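Local coordinates for probable secreted solute-binding lipoprotein (Streptomyces coelicolor, PDB 3I3V), which probably binds a solute outside the cell membrane and delivers it to a membrane transporter, at residues A142-T145 with Q149-A152; V30-E35 with L307-R312; V54-R59 with L77-V82. All blocks are in the same frame, centred on the assembly; numbering follows the deposited sequence.

In the fold
The three contacts fall into two groups. Contacts 2 and 3 touch strands of the same four-stranded sheet, and their centres lie about 25 Å apart. Contact 1 is on the other side of the chain's centre, about 46 Å from contact 2 and 47 Å from contact 3, centre to centre. It touches strand 122-131 of the second sheet. Contacts 2 and 3 are buried pairings of helical segments built round aromatic rings. Contact 1 is partly exposed and joins a loop to the helix that follows it. Contact 2 pairs rings next to a cluster of charges, contact 3 joins a ring contact to a charged hydrogen bond, and contact 1 combines proline packing with a hydrogen bond to a side-chain amide oxygen.

Contact 1 (A142-T145 with Q149-A152); sequences AIPT and QLIA
Pro144 lies against the first part of helix 147-159, and Gln149 reaches back from that helix to the next loop residue, Thr145. The proline ring touches backbone and side chain together. Its CB is 3.5 Å from Leu150 N, so the ring sits close to the peptide between Gln149 and Leu150. Its CG meets the Leu150 branch CD1 at 3.9 Å. The two side chains meet at a slant. The base of Gln149 also joins in, with its CB 3.9 Å from Pro144 CB.

Beyond CB the glutamine leaves the proline. CG is anti to the carbonyl carbon (chi1 -62°), and the chain then runs extended. This carries the amide toward Thr145. Gln149 OE1 accepts a hydrogen bond from Thr145 N at 2.9 Å. The bond is nearly straight at the hydrogen, and the donor is tilted 18° from the carbonyl plane. OE1 also passes 3.7 Å from Thr145 CB. The same oxygen is hydrogen-bonded to a residue directly adjoining the segments, so more than one bond holds the amide.

The surroundings extend both halves. Pro144 also touches Tyr130 of strand 122-131, and Leu150 packs on Leu215 and Trp268. Thr145 is backbone-bonded to Leu270, while Thr146, just before the helix, makes a weak hydrogen bond through OG1 with Gln149 N.

The contact thus folds the loop back onto the start of the helix that follows it. Its buried half is apolar, formed by Pro144 and Leu150. Its exposed half is polar, where a neutral amide oxygen satisfies a loop N-H without bringing in charge.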
loop_
_atom_site.group_PDB
_atom_site.type_symbol
_atom_site.label_atom_id
_atom_site.label_comp_id
_atom_site.label_asym_id
_atom_site.label_seq_id
_atom_site.Cartn_x
_atom_site.Cartn_y
_atom_site.Cartn_z
ATOM N N ALA C 142 7.808 25.234 62.474
ATOM C CA ALA C 142 7.300 25.353 61.109
ATOM C C ALA C 142 7.725 26.703 60.563
ATOM O O ALA C 142 7.755 27.680 61.305
ATOM C CB ALA C 142 5.788 25.246 61.101
ATOM N N ILE C 143 8.067 26.766 59.278
ATOM C CA ILE C 143 8.468 28.045 58.708
ATOM C C ILE C 143 7.206 28.904 58.600
ATOM O O ILE C 143 6.180 28.451 58.099
ATOM C CB ILE C 143 9.144 27.894 57.304
ATOM C CG1 ILE C 143 8.097 27.899 56.187
ATOM C CG2 ILE C 143 9.961 26.617 57.257
ATOM C CD1 ILE C 143 8.694 27.890 54.775
ATOM N N PRO C 144 7.265 30.153 59.087
ATOM C CA PRO C 144 6.116 31.069 59.044
ATOM C C PRO C 144 5.527 31.302 57.655
ATOM O O PRO C 144 6.251 31.534 56.695
ATOM C CB PRO C 144 6.675 32.354 59.666
ATOM C CG PRO C 144 8.136 32.291 59.324
ATOM C CD PRO C 144 8.462 30.841 59.599
ATOM N N THR C 145 4.202 31.245 57.566
ATOM C CA THR C 145 3.481 31.447 56.315
ATOM C C THR C 145 2.677 32.748 56.346
ATOM O O THR C 145 2.310 33.295 55.308
ATOM C CB THR C 145 2.534 30.260 56.071
ATOM O OG1 THR C 145 3.312 29.121 55.686
ATOM C CG2 THR C 145 1.514 30.571 54.991
ATOM N N GLN C 149 2.499 34.712 62.158
ATOM C CA GLN C 149 3.442 33.656 62.512
ATOM C C GLN C 149 4.880 34.163 62.403
ATOM O O GLN C 149 5.723 33.830 63.241
ATOM C CB GLN C 149 3.243 32.442 61.604
ATOM C CG GLN C 149 1.870 31.809 61.723
ATOM C CD GLN C 149 1.617 30.754 60.655
ATOM O OE1 GLN C 149 2.433 30.556 59.751
ATOM N NE2 GLN C 149 0.474 30.078 60.753
ATOM N N LEU C 150 5.154 34.970 61.378
ATOM C CA LEU C 150 6.494 35.514 61.182
ATOM C C LEU C 150 6.885 36.334 62.393
ATOM O O LEU C 150 7.995 36.217 62.902
ATOM C CB LEU C 150 6.551 36.397 59.935
ATOM C CG LEU C 150 7.876 37.121 59.641
ATOM C CD1 LEU C 150 9.019 36.122 59.477
ATOM C CD2 LEU C 150 7.719 37.954 58.377
ATOM N N ILE C 151 5.968 37.175 62.854
ATOM C CA ILE C 151 6.253 37.995 64.015
ATOM C C ILE C 151 6.506 37.112 65.229
ATOM O O ILE C 151 7.437 37.362 65.992
ATOM C CB ILE C 151 5.096 38.951 64.334
ATOM C CG1 ILE C 151 4.875 39.908 63.161
ATOM C CG2 ILE C 151 5.410 39.733 65.604
ATOM C CD1 ILE C 151 3.827 40.966 63.428
ATOM N N ALA C 152 5.672 36.084 65.395
ATOM C CA ALA C 152 5.790 35.153 66.519
ATOM C C ALA C 152 7.120 34.412 66.473
ATOM O O ALA C 152 7.721 34.128 67.510
ATOM C CB ALA C 152 4.624 34.147 66.507
#

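Contact 2 (V30-E35 with L307-R312); sequences VDRFRE and LRFMYR
Phe309 packs against the helix that carries Phe33 and Arg32, and this is the tight part of the contact. Phe33 CB stands over one face of the Phe309 ring, 4.0 Å from its centroid. The Phe33 ring turns its edge to the same ring, a T-shaped pair with planes at 74°. The rim atom Phe309 CZ comes within 3.6 Å of Phe33 N. The arginine bends at chi2 (-70°). Arg32 CD comes in at the ring edge, 3.7 Å from Phe309 CE1, and the two side chains run at about a right angle.

The guanidinium side is looser. Arg32 NE and Arg312 NH2 remain 4.3 Å apart, but Glu36 makes a salt bridge to each and so links them. Arg32 NH1 also pairs with Glu35 OE1 at 3.0 Å. Arg32 and Arg312 pack on Arg32 of the second subunit, so this charged side borders another chain.

On the apolar side, Phe33 rests on Ile42 of strand 41-46. Met310, a selenomethionine, touches Phe290 of strand 289-292. Helices 23-36 and 300-310 thus pack on the two outermost strands of the four-stranded sheet, in an alpha/beta lobe consistent with the periplasmic-binding-protein fold.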
loop_
_atom_site.group_PDB
_atom_site.type_symbol
_atom_site.label_atom_id
_atom_site.label_comp_id
_atom_site.label_asym_id
_atom_site.label_seq_id
_atom_site.Cartn_x
_atom_site.Cartn_y
_atom_site.Cartn_z
ATOM N N VAL C 30 30.486 28.041 23.931
ATOM C CA VAL C 30 31.084 28.609 22.719
ATOM C C VAL C 30 32.015 27.603 22.053
ATOM O O VAL C 30 31.958 27.402 20.846
ATOM C CB VAL C 30 31.909 29.897 23.019
ATOM C CG1 VAL C 30 32.810 30.230 21.835
ATOM C CG2 VAL C 30 30.981 31.067 23.291
ATOM N N ASP C 31 32.872 26.977 22.854
ATOM C CA ASP C 31 33.823 25.998 22.342
ATOM C C ASP C 31 33.114 24.749 21.855
ATOM O O ASP C 31 33.581 24.086 20.936
ATOM C CB ASP C 31 34.843 25.648 23.415
ATOM C CG ASP C 31 35.570 26.867 23.926
ATOM O OD1 ASP C 31 35.984 27.701 23.089
ATOM O OD2 ASP C 31 35.731 26.991 25.158
ATOM N N ARG C 32 31.980 24.432 22.464
ATOM C CA ARG C 32 31.221 23.270 22.037
ATOM C C ARG C 32 30.621 23.625 20.673
ATOM O O ARG C 32 30.661 22.822 19.740
ATOM C CB ARG C 32 30.121 22.935 23.053
ATOM C CG ARG C 32 29.576 21.507 22.954
ATOM C CD ARG C 32 28.750 21.270 21.687
ATOM N NE ARG C 32 28.517 19.845 21.420
ATOM C CZ ARG C 32 29.476 18.971 21.110
ATOM N NH1 ARG C 32 30.737 19.369 21.028
ATOM N NH2 ARG C 32 29.181 17.698 20.879
ATOM N N PHE C 33 30.076 24.836 20.563
ATOM C CA PHE C 33 29.490 25.312 19.312
ATOM C C PHE C 33 30.525 25.236 18.200
ATOM O O PHE C 33 30.213 24.858 17.077
ATOM C CB PHE C 33 29.024 26.762 19.450
ATOM C CG PHE C 33 28.538 27.361 18.165
ATOM C CD1 PHE C 33 27.213 27.236 17.787
ATOM C CD2 PHE C 33 29.416 28.013 17.313
ATOM C CE1 PHE C 33 26.763 27.752 16.571
ATOM C CE2 PHE C 33 28.979 28.530 16.094
ATOM C CZ PHE C 33 27.651 28.398 15.723
ATOM N N ARG C 34 31.758 25.622 18.508
ATOM C CA ARG C 34 32.823 25.568 17.515
ATOM C C ARG C 34 33.043 24.128 17.051
ATOM O O ARG C 34 33.129 23.870 15.847
ATOM C CB ARG C 34 34.118 26.133 18.094
ATOM C CG ARG C 34 34.252 27.640 17.981
ATOM C CD ARG C 34 35.388 28.106 18.852
ATOM N NE ARG C 34 35.686 29.521 18.700
ATOM C CZ ARG C 34 36.278 30.252 19.636
ATOM N NH1 ARG C 34 36.621 29.697 20.790
ATOM N NH2 ARG C 34 36.551 31.530 19.410
ATOM N N GLU C 35 33.129 23.200 18.007
ATOM C CA GLU C 35 33.328 21.785 17.689
ATOM C C GLU C 35 32.229 21.317 16.750
ATOM O O GLU C 35 32.470 20.502 15.860
ATOM C CB GLU C 35 33.309 20.922 18.962
ATOM C CG GLU C 35 34.502 21.117 19.889
ATOM C CD GLU C 35 34.439 20.238 21.139
ATOM O OE1 GLU C 35 33.444 20.310 21.884
ATOM O OE2 GLU C 35 35.393 19.477 21.386
ATOM N N LEU C 307 21.840 30.712 17.926
ATOM C CA LEU C 307 20.658 30.765 18.768
ATOM C C LEU C 307 19.952 29.427 18.942
ATOM O O LEU C 307 19.416 29.150 20.019
ATOM C CB LEU C 307 19.686 31.821 18.242
ATOM C CG LEU C 307 19.835 33.128 19.026
ATOM C CD1 LEU C 307 19.571 34.326 18.137
ATOM C CD2 LEU C 307 18.887 33.088 20.215
ATOM N N ARG C 308 19.941 28.593 17.902
ATOM C CA ARG C 308 19.293 27.289 18.030
ATOM C C ARG C 308 20.106 26.465 19.026
ATOM O O ARG C 308 19.547 25.691 19.804
ATOM C CB ARG C 308 19.238 26.548 16.692
ATOM C CG ARG C 308 18.604 27.314 15.555
ATOM C CD ARG C 308 18.188 26.356 14.456
ATOM N NE ARG C 308 16.902 25.762 14.781
ATOM C CZ ARG C 308 15.770 26.087 14.171
ATOM N NH1 ARG C 308 15.788 26.984 13.202
ATOM N NH2 ARG C 308 14.623 25.541 14.550
ATOM N N PHE C 309 21.424 26.651 18.988
ATOM C CA PHE C 309 22.357 25.954 19.877
ATOM C C PHE C 309 22.094 26.365 21.333
ATOM O O PHE C 309 21.701 25.541 22.158
ATOM C CB PHE C 309 23.799 26.298 19.475
ATOM C CG PHE C 309 24.850 25.705 20.375
ATOM C CD1 PHE C 309 25.167 24.355 20.312
ATOM C CD2 PHE C 309 25.529 26.505 21.289
ATOM C CE1 PHE C 309 26.143 23.818 21.145
ATOM C CE2 PHE C 309 26.508 25.971 22.131
ATOM C CZ PHE C 309 26.813 24.632 22.057
HETATM N N MSE C 310 22.297 27.645 21.634
HETATM C CA MSE C 310 22.082 28.179 22.978
HETATM C C MSE C 310 20.710 27.812 23.561
HETATM O O MSE C 310 20.574 27.641 24.771
HETATM C CB MSE C 310 22.246 29.700 22.956
HETATM C CG MSE C 310 23.651 30.166 22.636
HETATM SE SE MSE C 310 24.901 29.650 24.011
HETATM C CE MSE C 310 26.498 29.926 23.021
ATOM N N TYR C 311 19.700 27.701 22.698
ATOM C CA TYR C 311 18.342 27.342 23.113
ATOM C C TYR C 311 18.116 25.827 23.181
ATOM O O TYR C 311 17.043 25.373 23.575
ATOM C CB TYR C 311 17.300 27.954 22.164
ATOM C CG TYR C 311 16.708 29.264 22.645
ATOM C CD1 TYR C 311 15.344 29.515 22.531
ATOM C CD2 TYR C 311 17.510 30.244 23.231
ATOM C CE1 TYR C 311 14.790 30.698 22.990
ATOM C CE2 TYR C 311 16.961 31.437 23.691
ATOM C CZ TYR C 311 15.602 31.657 23.570
ATOM O OH TYR C 311 15.047 32.832 24.035
ATOM N N ARG C 312 19.120 25.041 22.808
ATOM C CA ARG C 312 18.973 23.585 22.849
ATOM C C ARG C 312 18.936 23.115 24.307
ATOM O O ARG C 312 19.753 23.542 25.125
ATOM C CB ARG C 312 20.134 22.910 22.104
ATOM C CG ARG C 312 19.747 21.606 21.405
ATOM C CD ARG C 312 20.802 21.208 20.383
ATOM N NE ARG C 312 22.034 20.798 21.036
ATOM C CZ ARG C 312 23.234 20.890 20.483
ATOM N NH1 ARG C 312 23.358 21.391 19.254
ATOM N NH2 ARG C 312 24.306 20.473 21.153
#

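Contact 3 (V54-R59 with L77-V82); sequences VYETSR and LAWTDV
Trp79 is held by two neighbouring residues of helix 51-60, with Tyr55 over one face of the indole and Glu56 at its edge. Glu56 and Tyr55 reach these places by different torsions. Glu56 has CG anti to the carbonyl carbon (chi1 -64°), and the chain is extended beyond CG. This carries the carboxylate out to the indole edge. Tyr55 takes the other course, with CG anti to the backbone N (chi1 173°), which brings CD2 over one face of the indole, near its rim. Trp79 points its side chain at helix 51-60.

The polar link is a single hydrogen bond. Trp79 NE1 donates to Glu56 OE2 at 2.8 Å. The acceptor lies in the indole plane, and the N-H points almost straight at it. OE2 uses its anti lone pair, the one away from the other oxygen. That other oxygen, OE1, makes a salt bridge with Lys75, so the carboxylate has a partner at each oxygen.

The tyrosine meets the six-membered part of the indole. Tyr55 CD2 is 3.5 Å from Trp79 CZ2 and 3.6 Å from Trp79 CH2. The two rings are inclined at 46° with centroids 4.7 Å apart, neither stacked nor perpendicular. Tyr55 OH hydrogen-bonds to Ala84 O, which ties down the far end of the ring. Trp79 also rests on Val68 and Val70 of strand 67-70 and pairs edge-to-face with Trp291. Such packing of helical segments on a mixed sheet is consistent with an alpha/beta lobe of the solute-binding family.

The indole therefore has its N-H satisfied by a carboxylate and its six-membered ring against Tyr55. The negative charge would favour the N-H bond, and Lys75 probably offsets part of that charge.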
loop_
_atom_site.group_PDB
_atom_site.type_symbol
_atom_site.label_atom_id
_atom_site.label_comp_id
_atom_site.label_asym_id
_atom_site.label_seq_id
_atom_site.Cartn_x
_atom_site.Cartn_y
_atom_site.Cartn_z
ATOM N N VAL C 54 29.616 50.999 24.578
ATOM C CA VAL C 54 30.568 50.537 23.574
ATOM C C VAL C 54 29.847 50.025 22.344
ATOM O O VAL C 54 30.311 50.227 21.225
ATOM C CB VAL C 54 31.452 49.405 24.114
ATOM C CG1 VAL C 54 32.427 48.925 23.029
ATOM C CG2 VAL C 54 32.203 49.891 25.338
ATOM N N TYR C 55 28.717 49.353 22.550
ATOM C CA TYR C 55 27.957 48.844 21.415
ATOM C C TYR C 55 27.385 49.997 20.572
ATOM O O TYR C 55 27.404 49.940 19.348
ATOM C CB TYR C 55 26.817 47.942 21.879
ATOM C CG TYR C 55 25.905 47.524 20.747
ATOM C CD1 TYR C 55 26.280 46.526 19.853
ATOM C CD2 TYR C 55 24.684 48.162 20.548
ATOM C CE1 TYR C 55 25.462 46.178 18.785
ATOM C CE2 TYR C 55 23.858 47.820 19.487
ATOM C CZ TYR C 55 24.255 46.826 18.608
ATOM O OH TYR C 55 23.433 46.495 17.561
ATOM N N GLU C 56 26.877 51.038 21.225
ATOM C CA GLU C 56 26.311 52.173 20.491
ATOM C C GLU C 56 27.383 52.891 19.673
ATOM O O GLU C 56 27.138 53.332 18.550
ATOM C CB GLU C 56 25.610 53.132 21.462
ATOM C CG GLU C 56 24.416 52.471 22.126
ATOM C CD GLU C 56 23.692 53.361 23.113
ATOM O OE1 GLU C 56 24.124 54.517 23.305
ATOM O OE2 GLU C 56 22.686 52.896 23.698
ATOM N N THR C 57 28.586 52.986 20.220
ATOM C CA THR C 57 29.667 53.623 19.485
ATOM C C THR C 57 30.002 52.773 18.255
ATOM O O THR C 57 30.350 53.307 17.204
ATOM C CB THR C 57 30.921 53.764 20.349
ATOM O OG1 THR C 57 30.588 54.443 21.566
ATOM C CG2 THR C 57 31.988 54.549 19.601
ATOM N N SER C 58 29.897 51.453 18.386
ATOM C CA SER C 58 30.175 50.552 17.265
ATOM C C SER C 58 29.058 50.604 16.233
ATOM O O SER C 58 29.303 50.485 15.041
ATOM C CB SER C 58 30.323 49.107 17.744
ATOM O OG SER C 58 31.608 48.871 18.286
ATOM N N ARG C 59 27.826 50.763 16.705
ATOM C CA ARG C 59 26.659 50.817 15.833
ATOM C C ARG C 59 26.699 52.055 14.929
ATOM O O ARG C 59 26.386 51.989 13.743
ATOM C CB ARG C 59 25.395 50.811 16.697
ATOM C CG ARG C 59 24.094 50.990 15.954
ATOM C CD ARG C 59 23.773 49.840 15.011
ATOM N NE ARG C 59 22.503 50.110 14.347
ATOM C CZ ARG C 59 22.346 50.234 13.034
ATOM N NH1 ARG C 59 23.384 50.099 12.220
ATOM N NH2 ARG C 59 21.151 50.533 12.541
ATOM N N LEU C 77 16.805 49.594 26.907
ATOM C CA LEU C 77 15.358 49.695 26.824
ATOM C C LEU C 77 14.984 50.600 25.639
ATOM O O LEU C 77 13.853 50.579 25.155
ATOM C CB LEU C 77 14.843 50.297 28.130
ATOM C CG LEU C 77 13.622 49.778 28.889
ATOM C CD1 LEU C 77 13.332 48.334 28.578
ATOM C CD2 LEU C 77 13.895 49.970 30.378
ATOM N N ALA C 78 15.956 51.377 25.173
ATOM C CA ALA C 78 15.752 52.311 24.067
ATOM C C ALA C 78 16.256 51.812 22.718
ATOM O O ALA C 78 16.056 52.479 21.709
ATOM C CB ALA C 78 16.428 53.646 24.386
ATOM N N TRP C 79 16.902 50.653 22.692
ATOM C CA TRP C 79 17.446 50.117 21.445
ATOM C C TRP C 79 16.428 49.700 20.399
ATOM O O TRP C 79 16.629 49.936 19.214
ATOM C CB TRP C 79 18.354 48.913 21.731
ATOM C CG TRP C 79 19.686 49.268 22.321
ATOM C CD1 TRP C 79 20.187 50.527 22.529
ATOM C CD2 TRP C 79 20.724 48.356 22.705
ATOM N NE1 TRP C 79 21.470 50.451 23.009
ATOM C CE2 TRP C 79 21.825 49.132 23.128
ATOM C CE3 TRP C 79 20.829 46.959 22.732
ATOM C CZ2 TRP C 79 23.021 48.555 23.575
ATOM C CZ3 TRP C 79 22.020 46.387 23.176
ATOM C CH2 TRP C 79 23.097 47.185 23.592
ATOM N N THR C 80 15.347 49.069 20.834
ATOM C CA THR C 80 14.341 48.576 19.909
ATOM C C THR C 80 13.626 49.664 19.119
ATOM O O THR C 80 13.530 49.581 17.900
ATOM C CB THR C 80 13.282 47.715 20.635
ATOM O OG1 THR C 80 13.938 46.687 21.384
ATOM C CG2 THR C 80 12.352 47.053 19.633
ATOM N N ASP C 81 13.137 50.693 19.797
ATOM C CA ASP C 81 12.422 51.740 19.089
ATOM C C ASP C 81 13.276 52.513 18.086
ATOM O O ASP C 81 12.800 52.824 16.997
ATOM C CB ASP C 81 11.769 52.705 20.072
ATOM C CG ASP C 81 10.700 53.551 19.417
ATOM O OD1 ASP C 81 9.735 52.960 18.885
ATOM O OD2 ASP C 81 10.822 54.796 19.432
ATOM N N VAL C 82 14.526 52.822 18.432
ATOM C CA VAL C 82 15.381 53.552 17.496
ATOM C C VAL C 82 16.032 52.650 16.452
ATOM O O VAL C 82 16.643 53.136 15.507
ATOM C CB VAL C 82 16.502 54.342 18.216
ATOM C CG1 VAL C 82 15.891 55.361 19.154
ATOM C CG2 VAL C 82 17.421 53.392 18.961
#